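Local structure of pectate lyase II (Xanthomonas campestris pv. campestris, 2QY1) at residues N180-S183 with D184-T187. The protein probably cleaves pectate, a plant cell-wall polysaccharide, by beta-elimination, as a secreted member of polysaccharide lyase family 1. The protein carries 2 engineered substitutions. Numbering follows the deposited sequence.
Sequences NGYS and DSDT
With CG of D186 trans to its own backbone N (chi1 -167°), the carboxylate swings back along the chain to Y182, while OG of S183 sits between its backbone N and carbonyl carbon, within reach of S185. S183 OG bonds inside a type I beta turn, S183 to D186, and D186 OD2 ties the turn's last residue to the backbone before it, in the loop between strands 176-180 and 193-202 of the right-handed parallel beta-helix of polysaccharide lyase family 1. The turn is closed by D186 N bonding to S183 O at 3.0 Å; the donor lies well above the carbonyl plane. OG of S183 adds a second layer, accepting from S185 N (3.2 Å, somewhat bent) and from S185 OG (2.9 Å), so two donors of one residue converge on a single hydroxyl. That same OG lies over one face of the Y182 ring, offset toward its rim. OD2 of D186 reaches back four residues to Y182: its anti lone pair takes Y182 N at 3.1 Å with an N-H...O angle of 161°, and K159 N bonds to it as well. Two backbone N-H groups thus grip one carboxylate oxygen, an environment that would be expected to stabilise its negative charge. Within the turn, the D184 side chain leaves the backbone away from 180-183, and its carboxylate pairs with R212 in a salt bridge and with S258 and S259 through hydrogen bonds. The D186 carboxylate also meets the Y182 ring at its CD1 edge, turned about 50° against it, with OD2 near the ring plane, 3.3 Å from CD1 of Y182.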
# COMPACT_ATOMS: atom_id res chain seq x y z
N ASN A 180 6.56 -0.28 4.73
CA ASN A 180 7.64 0.10 3.83
C ASN A 180 8.97 -0.05 4.56
O ASN A 180 9.45 0.90 5.19
CB ASN A 180 7.43 1.52 3.30
CG ASN A 180 8.16 1.78 2.00
OD1 ASN A 180 9.32 1.39 1.82
ND2 ASN A 180 7.49 2.46 1.07
N GLY A 181 9.56 -1.24 4.49
CA GLY A 181 10.72 -1.60 5.31
C GLY A 181 10.26 -2.44 6.48
O GLY A 181 9.47 -1.97 7.30
N TYR A 182 10.74 -3.68 6.56
CA TYR A 182 10.12 -4.68 7.43
C TYR A 182 10.64 -4.71 8.87
O TYR A 182 9.96 -5.21 9.77
CB TYR A 182 10.21 -6.08 6.81
CG TYR A 182 11.52 -6.79 7.04
CD1 TYR A 182 12.60 -6.59 6.19
CD2 TYR A 182 11.68 -7.67 8.11
CE1 TYR A 182 13.82 -7.23 6.39
CE2 TYR A 182 12.90 -8.32 8.33
CZ TYR A 182 13.96 -8.09 7.47
OH TYR A 182 15.16 -8.73 7.67
N SER A 183 11.85 -4.19 9.06
CA SER A 183 12.48 -4.12 10.38
C SER A 183 13.58 -3.06 10.39
O SER A 183 13.96 -2.55 9.33
CB SER A 183 13.07 -5.48 10.78
OG SER A 183 14.33 -5.70 10.17
N ASP A 184 14.07 -2.74 11.58
CA ASP A 184 15.13 -1.74 11.73
C ASP A 184 16.47 -2.21 11.16
O ASP A 184 17.41 -1.41 11.06
CB ASP A 184 15.26 -1.32 13.20
CG ASP A 184 14.04 -0.57 13.71
OD1 ASP A 184 13.96 -0.34 14.93
OD2 ASP A 184 13.16 -0.19 12.90
N SER A 185 16.56 -3.48 10.79
CA SER A 185 17.76 -4.03 10.15
C SER A 185 17.64 -4.07 8.62
O SER A 185 18.59 -4.46 7.93
CB SER A 185 18.07 -5.43 10.70
OG SER A 185 17.10 -6.37 10.28
N ASP A 186 16.49 -3.64 8.10
CA ASP A 186 16.23 -3.62 6.65
C ASP A 186 16.90 -2.41 5.99
O ASP A 186 16.23 -1.56 5.40
CB ASP A 186 14.71 -3.63 6.39
CG ASP A 186 14.35 -3.92 4.93
OD1 ASP A 186 15.25 -4.26 4.13
OD2 ASP A 186 13.15 -3.81 4.59
N THR A 187 18.23 -2.36 6.07
CA THR A 187 19.01 -1.22 5.58
C THR A 187 18.99 -1.06 4.05
O THR A 187 19.23 0.03 3.55
CB THR A 187 20.47 -1.29 6.07
OG1 THR A 187 21.07 -2.52 5.64
CG2 THR A 187 20.54 -1.19 7.59